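Local coordinates for protein lysozyme (Penaeus vannamei, PDB 6UKC) that probably hydrolyses the beta-1,4 linkages between N-acetylmuramic acid and N-acetylglucosamine in bacterial peptidoglycan, and those within chitodextrins, as a C-type lysozyme of innate immunity, at residues A[25-28]-A[29-33]; A[75-79]-A[80-84]; A[58-62]-A[63-67]. All coordinates share one frame; numbering follows the deposited sequence.

Interaction 1 of 3, residues A[25-28]-A[29-33]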
loop_
_atom_site.group_PDB
_atom_site.type_symbol
_atom_site.label_atom_id
_atom_site.label_comp_id
_atom_site.label_asym_id
_atom_site.label_seq_id
_atom_site.Cartn_x
_atom_site.Cartn_y
_atom_site.Cartn_z
ATOM N N ASP A 25 2.508 13.707 -4.680
ATOM C CA ASP A 25 3.565 13.032 -3.895
ATOM C C ASP A 25 3.006 11.719 -3.337
ATOM O O ASP A 25 3.671 10.676 -3.447
ATOM C CB ASP A 25 4.088 13.869 -2.723
ATOM C CG ASP A 25 5.339 13.226 -2.143
ATOM O OD1 ASP A 25 6.374 13.258 -2.851
ATOM O OD2 ASP A 25 5.255 12.593 -1.054
ATOM N N ASP A 26 1.842 11.782 -2.704
ATOM C CA ASP A 26 1.210 10.570 -2.145
ATOM C C ASP A 26 0.995 9.614 -3.301
ATOM O O ASP A 26 1.442 8.421 -3.176
ATOM C CB ASP A 26 -0.099 10.873 -1.413
ATOM C CG ASP A 26 0.072 11.525 -0.046
ATOM O OD1 ASP A 26 1.215 11.972 0.268
ATOM O OD2 ASP A 26 -0.937 11.587 0.677
ATOM N N ILE A 27 0.383 10.107 -4.389
ATOM C CA ILE A 27 -0.079 9.211 -5.495
ATOM C C ILE A 27 1.143 8.497 -6.100
ATOM O O ILE A 27 1.155 7.228 -6.116
ATOM C CB ILE A 27 -0.915 9.949 -6.552
ATOM C CG1 ILE A 27 -2.311 10.300 -6.017
ATOM C CG2 ILE A 27 -1.009 9.138 -7.840
ATOM C CD1 ILE A 27 -3.048 11.323 -6.847
ATOM N N LYS A 28 2.173 9.244 -6.520
ATOM C CA LYS A 28 3.323 8.601 -7.227
ATOM C C LYS A 28 3.913 7.508 -6.325
ATOM O O LYS A 28 4.306 6.435 -6.852
ATOM C CB LYS A 28 4.369 9.633 -7.661
ATOM C CG LYS A 28 5.120 10.337 -6.542
ATOM C CD LYS A 28 5.849 11.553 -7.053
ATOM C CE LYS A 28 6.918 12.064 -6.113
ATOM N NZ LYS A 28 7.520 13.305 -6.675
ATOM N N ASN A 29 3.935 7.750 -5.011
ATOM C CA ASN A 29 4.487 6.781 -4.033
ATOM C C ASN A 29 3.530 5.585 -3.913
ATOM O O ASN A 29 4.034 4.445 -3.879
ATOM C CB ASN A 29 4.827 7.449 -2.702
ATOM C CG ASN A 29 6.166 8.161 -2.745
ATOM O OD1 ASN A 29 7.181 7.526 -2.976
ATOM N ND2 ASN A 29 6.177 9.479 -2.592
ATOM N N TRP A 30 2.210 5.794 -3.813
ATOM C CA TRP A 30 1.306 4.634 -3.585
ATOM C C TRP A 30 1.251 3.790 -4.870
ATOM O O TRP A 30 1.301 2.532 -4.775
ATOM C CB TRP A 30 -0.087 5.053 -3.068
ATOM C CG TRP A 30 -0.117 5.569 -1.660
ATOM C CD1 TRP A 30 -0.706 6.731 -1.245
ATOM C CD2 TRP A 30 0.405 4.938 -0.465
ATOM N NE1 TRP A 30 -0.565 6.887 0.112
ATOM C CE2 TRP A 30 0.115 5.806 0.621
ATOM C CE3 TRP A 30 1.094 3.746 -0.197
ATOM C CZ2 TRP A 30 0.488 5.520 1.932
ATOM C CZ3 TRP A 30 1.483 3.471 1.098
ATOM C CH2 TRP A 30 1.170 4.339 2.149
ATOM N N VAL A 31 1.191 4.426 -6.042
ATOM C CA VAL A 31 1.161 3.680 -7.341
ATOM C C VAL A 31 2.398 2.762 -7.441
ATOM O O VAL A 31 2.262 1.525 -7.773
ATOM C CB VAL A 31 1.071 4.663 -8.520
ATOM C CG1 VAL A 31 1.306 3.984 -9.857
ATOM C CG2 VAL A 31 -0.263 5.412 -8.525
ATOM N N CYS A 32 3.580 3.327 -7.192
ATOM C CA CYS A 32 4.866 2.594 -7.296
ATOM C C CYS A 32 4.839 1.395 -6.331
ATOM O O CYS A 32 5.200 0.241 -6.780
ATOM C CB CYS A 32 6.059 3.491 -7.006
ATOM S SG CYS A 32 7.623 2.675 -7.400
ATOM N N ILE A 33 4.455 1.650 -5.069
ATOM C CA ILE A 33 4.419 0.604 -4.007
ATOM C C ILE A 33 3.441 -0.487 -4.437
ATOM O O ILE A 33 3.870 -1.668 -4.392
ATOM C CB ILE A 33 4.109 1.182 -2.618
ATOM C CG1 ILE A 33 5.289 2.025 -2.131
ATOM C CG2 ILE A 33 3.769 0.070 -1.627
ATOM C CD1 ILE A 33 4.938 2.948 -0.991
HETATM O O HOH W 1 -1.951 9.147 1.414
#
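Asp25 and Asn29 meet one turn apart on helix 24-38 of the C-type lysozyme fold, where most of the touching residues are buried. The backbone bonds follow the alpha-helical i to i+4 pattern. Val31 N reaches Ile27 O at 2.8 Å in an almost straight bond (178°). Cys32 N bonds to Lys28 O, and Trp30 N to Asp26 O. Asn29 N is only weakly bonded to Asp25 O.

That carbonyl has a second donor. Asn29 CG stands beside its own backbone N (chi1 -81°), which turns the amide back along the helix. Asn29 ND2 donates to Asp25 O at 2.9 Å, tilted from the carbonyl plane. The Asp25 carboxylate is turned 68° from this amide.

Among charged groups, Lys28 runs extended beyond CG. Its NZ has its main partner in Asp127, a salt bridge. Asp25 OD1, at 4.0 Å from Lys28 NZ, makes only a long one.

Apolar contact is slight: Ile27 CG2 touches Val31 CG2 at 3.9 Å. Trp30 packs further, with Tyr111 and Trp114 meeting it edge-to-face.

One water joins Asp26 to Trp30. It donates to Asp26 OD2 at 2.7 Å and accepts from Trp30 NE1 at 3.0 Å, lying in the plane of the indole at its edge.

Interaction 2 of 3, residues A[75-79]-A[80-84]; sequences CKIPC and SDLMS
Asp81 folds back against Ile77 and Pro78. Its CB bond points toward them, and the side chain can be followed outward atom by atom. Asp81 CB sits 3.2 Å from Pro78 O and also touches Ile77 CG1. CG lies beside the backbone N of Asp81 (chi1 -79°), which brings the carboxylate against CG and CD of Pro78. Asp81 CG is 3.9 Å from Pro78 CG. At the tip, OD2 rests against carbon atoms of both residues. Asp81 OD2 is 3.2 Å from Pro78 CG and 3.3 Å from Ile77 CD1. This oxygen therefore meets apolar carbons, though Asp81 is partly exposed.

The backbone here is a short 3-10 turn, in the long loop between strand 60-61 and helix 88-105. The i to i+3 bonds define it. Asp81 N donates to Pro78 O, and Leu82 N to Cys79 O at 2.8 Å. Both donors stand above the carbonyl planes, 44° and 49° out of them. Met83 N continues the series to Ser80 O.

Leu82 closes the buried side. Leu82 CB lies 3.2 Å from Cys79 O, and Leu82 CD2 meets Ile77 CG2 at 4.2 Å, the two side chains crossing at a slant. Leu82 also touches Glu89 and Cys93 of helix 88-105. Two disulfides tie the loop to its surroundings: Cys75 to Cys93 of that helix, and Cys79 to Cys66. On the exposed side, Ser80 OG comes within 3.8 Å of Pro78 CB.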
loop_
_atom_site.group_PDB
_atom_site.type_symbol
_atom_site.label_atom_id
_atom_site.label_comp_id
_atom_site.label_asym_id
_atom_site.label_seq_id
_atom_site.Cartn_x
_atom_site.Cartn_y
_atom_site.Cartn_z
ATOM N N CYS A 75 -4.151 -1.222 12.962
ATOM C CA CYS A 75 -5.163 -0.575 12.082
ATOM C C CYS A 75 -6.587 -0.893 12.545
ATOM O O CYS A 75 -7.543 -0.302 11.954
ATOM C CB CYS A 75 -4.975 -0.986 10.630
ATOM S SG CYS A 75 -3.512 -0.242 9.874
ATOM N N LYS A 76 -6.716 -1.789 13.537
ATOM C CA LYS A 76 -8.002 -2.138 14.196
ATOM C C LYS A 76 -9.002 -2.562 13.126
ATOM O O LYS A 76 -10.100 -1.999 13.076
ATOM C CB LYS A 76 -8.486 -0.962 15.054
ATOM C CG LYS A 76 -7.654 -0.768 16.318
ATOM C CD LYS A 76 -7.738 -1.948 17.300
ATOM C CE LYS A 76 -6.413 -2.381 17.921
ATOM N NZ LYS A 76 -5.992 -1.501 19.038
ATOM N N ILE A 77 -8.594 -3.512 12.294
ATOM C CA ILE A 77 -9.363 -3.959 11.107
ATOM C C ILE A 77 -9.082 -5.447 10.892
ATOM O O ILE A 77 -7.942 -5.901 11.089
ATOM C CB ILE A 77 -8.999 -3.062 9.900
ATOM C CG1 ILE A 77 -10.063 -3.105 8.809
ATOM C CG2 ILE A 77 -7.623 -3.392 9.333
ATOM C CD1 ILE A 77 -11.264 -2.269 9.117
ATOM N N PRO A 78 -10.132 -6.239 10.542
ATOM C CA PRO A 78 -9.936 -7.562 9.959
ATOM C C PRO A 78 -9.157 -7.467 8.625
ATOM O O PRO A 78 -9.514 -6.642 7.750
ATOM C CB PRO A 78 -11.349 -8.138 9.719
ATOM C CG PRO A 78 -12.314 -6.986 9.913
ATOM C CD PRO A 78 -11.554 -5.858 10.584
ATOM N N CYS A 79 -8.146 -8.332 8.472
ATOM C CA CYS A 79 -7.230 -8.350 7.305
ATOM C C CYS A 79 -8.040 -8.482 6.011
ATOM O O CYS A 79 -7.660 -7.826 5.042
ATOM C CB CYS A 79 -6.181 -9.449 7.437
ATOM S SG CYS A 79 -5.078 -9.236 8.862
ATOM N N SER A 80 -9.155 -9.218 6.022
ATOM C CA SER A 80 -10.077 -9.386 4.856
ATOM C C SER A 80 -10.479 -8.008 4.310
ATOM O O SER A 80 -10.567 -7.870 3.060
ATOM C CB SER A 80 -11.306 -10.225 5.185
ATOM O OG SER A 80 -12.015 -9.668 6.283
ATOM N N ASP A 81 -10.619 -7.008 5.191
ATOM C CA ASP A 81 -11.048 -5.644 4.782
ATOM C C ASP A 81 -9.974 -4.991 3.896
ATOM O O ASP A 81 -10.298 -4.039 3.163
ATOM C CB ASP A 81 -11.396 -4.790 6.004
ATOM C CG ASP A 81 -12.773 -5.076 6.599
ATOM O OD1 ASP A 81 -13.613 -5.629 5.897
ATOM O OD2 ASP A 81 -12.982 -4.746 7.762
ATOM N N LEU A 82 -8.735 -5.471 3.970
ATOM C CA LEU A 82 -7.590 -4.970 3.166
ATOM C C LEU A 82 -7.492 -5.759 1.863
ATOM O O LEU A 82 -6.575 -5.450 1.079
ATOM C CB LEU A 82 -6.316 -5.100 4.002
ATOM C CG LEU A 82 -6.384 -4.403 5.357
ATOM C CD1 LEU A 82 -5.000 -4.328 5.981
ATOM C CD2 LEU A 82 -7.011 -3.008 5.235
ATOM N N MET A 83 -8.412 -6.711 1.641
ATOM C CA MET A 83 -8.424 -7.559 0.425
ATOM C C MET A 83 -9.796 -7.420 -0.235
ATOM O O MET A 83 -10.573 -8.365 -0.205
ATOM C CB MET A 83 -8.144 -9.015 0.804
ATOM C CG MET A 83 -7.652 -9.848 -0.344
ATOM S SD MET A 83 -6.499 -11.080 0.250
ATOM C CE MET A 83 -7.456 -11.754 1.609
ATOM N N SER A 84 -10.078 -6.242 -0.770
ATOM C CA SER A 84 -11.413 -5.805 -1.232
ATOM C C SER A 84 -11.264 -5.023 -2.551
ATOM O O SER A 84 -10.183 -4.416 -2.788
ATOM C CB SER A 84 -12.059 -4.988 -0.161
ATOM O OG SER A 84 -13.173 -4.283 -0.658
#

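Interaction 3 of 3, residues A[58-62]-A[63-67]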
loop_
_atom_site.group_PDB
_atom_site.type_symbol
_atom_site.label_atom_id
_atom_site.label_comp_id
_atom_site.label_asym_id
_atom_site.label_seq_id
_atom_site.Cartn_x
_atom_site.Cartn_y
_atom_site.Cartn_z
ATOM N N PHE A 58 -1.506 -3.531 -1.023
ATOM C CA PHE A 58 -0.360 -2.957 -0.250
ATOM C C PHE A 58 0.305 -4.040 0.609
ATOM O O PHE A 58 1.216 -3.690 1.406
ATOM C CB PHE A 58 -0.786 -1.744 0.589
ATOM C CG PHE A 58 -1.255 -0.547 -0.207
ATOM C CD1 PHE A 58 -0.491 -0.031 -1.242
ATOM C CD2 PHE A 58 -2.408 0.127 0.129
ATOM C CE1 PHE A 58 -0.888 1.090 -1.949
ATOM C CE2 PHE A 58 -2.812 1.255 -0.578
ATOM C CZ PHE A 58 -2.057 1.728 -1.626
ATOM N N GLN A 59 -0.120 -5.305 0.447
ATOM C CA GLN A 59 0.524 -6.491 1.062
ATOM C C GLN A 59 0.843 -6.160 2.520
ATOM O O GLN A 59 1.998 -6.266 2.920
ATOM C CB GLN A 59 1.742 -6.876 0.218
ATOM C CG GLN A 59 1.346 -7.510 -1.107
ATOM C CD GLN A 59 0.742 -8.852 -0.806
ATOM O OE1 GLN A 59 1.454 -9.758 -0.361
ATOM N NE2 GLN A 59 -0.571 -8.967 -1.003
ATOM N N ILE A 60 -0.178 -5.764 3.272
ATOM C CA ILE A 60 -0.074 -5.397 4.706
ATOM C C ILE A 60 -0.116 -6.681 5.535
ATOM O O ILE A 60 -1.012 -7.545 5.265
ATOM C CB ILE A 60 -1.207 -4.426 5.083
ATOM C CG1 ILE A 60 -1.046 -3.080 4.372
ATOM C CG2 ILE A 60 -1.270 -4.276 6.591
ATOM C CD1 ILE A 60 -2.314 -2.329 4.171
ATOM N N ASN A 61 0.782 -6.758 6.522
ATOM C CA ASN A 61 1.161 -7.987 7.269
ATOM C C ASN A 61 0.290 -8.097 8.524
ATOM O O ASN A 61 0.232 -7.084 9.267
ATOM C CB ASN A 61 2.652 -7.974 7.632
ATOM C CG ASN A 61 3.117 -9.308 8.185
ATOM O OD1 ASN A 61 3.220 -9.472 9.401
ATOM N ND2 ASN A 61 3.343 -10.279 7.310
ATOM N N ASN A 62 -0.323 -9.267 8.780
ATOM C CA ASN A 62 -1.234 -9.500 9.949
ATOM C C ASN A 62 -0.475 -9.582 11.294
ATOM O O ASN A 62 -1.154 -9.599 12.357
ATOM C CB ASN A 62 -2.129 -10.735 9.772
ATOM C CG ASN A 62 -1.370 -12.025 9.546
ATOM O OD1 ASN A 62 -0.163 -12.005 9.321
ATOM N ND2 ASN A 62 -2.065 -13.151 9.628
ATOM N N LYS A 63 0.865 -9.605 11.303
ATOM C CA LYS A 63 1.641 -9.653 12.575
ATOM C C LYS A 63 1.435 -8.355 13.370
ATOM O O LYS A 63 1.451 -8.471 14.613
ATOM C CB LYS A 63 3.138 -9.929 12.382
ATOM C CG LYS A 63 3.934 -9.920 13.689
ATOM C CD LYS A 63 5.127 -10.868 13.775
ATOM C CE LYS A 63 4.703 -12.290 14.088
ATOM N NZ LYS A 63 5.702 -13.033 14.907
ATOM N N TYR A 64 1.265 -7.184 12.715
ATOM C CA TYR A 64 1.218 -5.844 13.381
ATOM C C TYR A 64 -0.073 -5.063 13.076
ATOM O O TYR A 64 -0.562 -4.331 13.944
ATOM C CB TYR A 64 2.431 -5.002 12.954
ATOM C CG TYR A 64 3.742 -5.746 13.016
ATOM C CD1 TYR A 64 4.340 -6.046 14.238
ATOM C CD2 TYR A 64 4.358 -6.202 11.857
ATOM C CE1 TYR A 64 5.531 -6.755 14.304
ATOM C CE2 TYR A 64 5.552 -6.912 11.907
ATOM C CZ TYR A 64 6.137 -7.187 13.133
ATOM O OH TYR A 64 7.308 -7.873 13.187
ATOM N N TRP A 65 -0.606 -5.180 11.865
ATOM C CA TRP A 65 -1.398 -4.108 11.209
ATOM C C TRP A 65 -2.884 -4.447 11.169
ATOM O O TRP A 65 -3.696 -3.550 11.481
ATOM C CB TRP A 65 -0.843 -3.816 9.810
ATOM C CG TRP A 65 0.597 -3.394 9.832
ATOM C CD1 TRP A 65 1.647 -4.052 9.265
ATOM C CD2 TRP A 65 1.167 -2.253 10.503
ATOM N NE1 TRP A 65 2.818 -3.378 9.493
ATOM C CE2 TRP A 65 2.556 -2.274 10.257
ATOM C CE3 TRP A 65 0.646 -1.211 11.267
ATOM C CZ2 TRP A 65 3.423 -1.316 10.774
ATOM C CZ3 TRP A 65 1.499 -0.246 11.749
ATOM C CH2 TRP A 65 2.866 -0.302 11.515
ATOM N N CYS A 66 -3.242 -5.686 10.840
ATOM C CA CYS A 66 -4.660 -6.143 10.827
ATOM C C CYS A 66 -4.814 -7.475 11.573
ATOM O O CYS A 66 -3.787 -8.163 11.785
ATOM C CB CYS A 66 -5.152 -6.291 9.397
ATOM S SG CYS A 66 -4.122 -7.457 8.484
ATOM N N GLY A 67 -6.063 -7.809 11.929
ATOM C CA GLY A 67 -6.471 -9.159 12.356
ATOM C C GLY A 67 -6.384 -9.333 13.863
ATOM O O GLY A 67 -5.254 -9.425 14.355
#
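Ile60 and Trp65 form the tight part of this turn. The chain leaves strand 60-61 and folds back, so that Ile60 CG2 touches Trp65 CB at 3.3 Å. The two side chains cross at about a right angle. The buried Asn62 lies near Cys66: Asn62 CB is 4.0 Å from Cys66 SG. Asn62 CA makes a CA-H...O contact of 3.4 Å with Cys66 O.

The other side is polar and more exposed. Asn61 OD1 accepts from Lys63 N at 3.0 Å, the donor standing 51° out of the carbonyl plane. With chi1 at -170° the Asn61 amide extends away from the backbone N, and OD1 lies alongside Lys63. The looseness shows in the bond from Trp65 N to Asn61 O, which is weak at 3.3 Å, and in the exposed Tyr64. The Tyr64 ring has Lys63 CG over one face, 3.5 Å above the plane. Tyr64 CB in turn lies over one face of the Trp65 indole.

Outside partners hold both asparagines: Asn61 ND2 bonds to Asp54 and Ser52, and Asn62 OD1 to Thr53 N. Strand 60-61 is an outer strand of the three-stranded antiparallel sheet, with a G1 beta bulge where Gln59 and Ile60 face Tyr55. Ile60 and Trp65 pack on Ile97 of helix 88-105, and Phe58 touches both that helix and Ala34 of helix 24-38.

Overall arrangement
Interaction 1 belongs to the buried helical part of the fold, while interactions 2 and 3 are only partly buried and lie on the opposite side of the chain's centre. Regular i to i+4 bonds dominate the helix. The other two rely on turns, with 3-10 bonds in 75-84 and a side-chain carbonyl acceptor in 58-67. Interactions 2 and 3 are neighbours, their centres about 8 Å apart. Besides the disulfide between them, a probable bond runs from Cys75 N to Trp65 O. Interaction 1 meets interaction 3 through the rings of Trp30 and Phe58, but does not touch interaction 2. All three have side chains packed on helix 88-105.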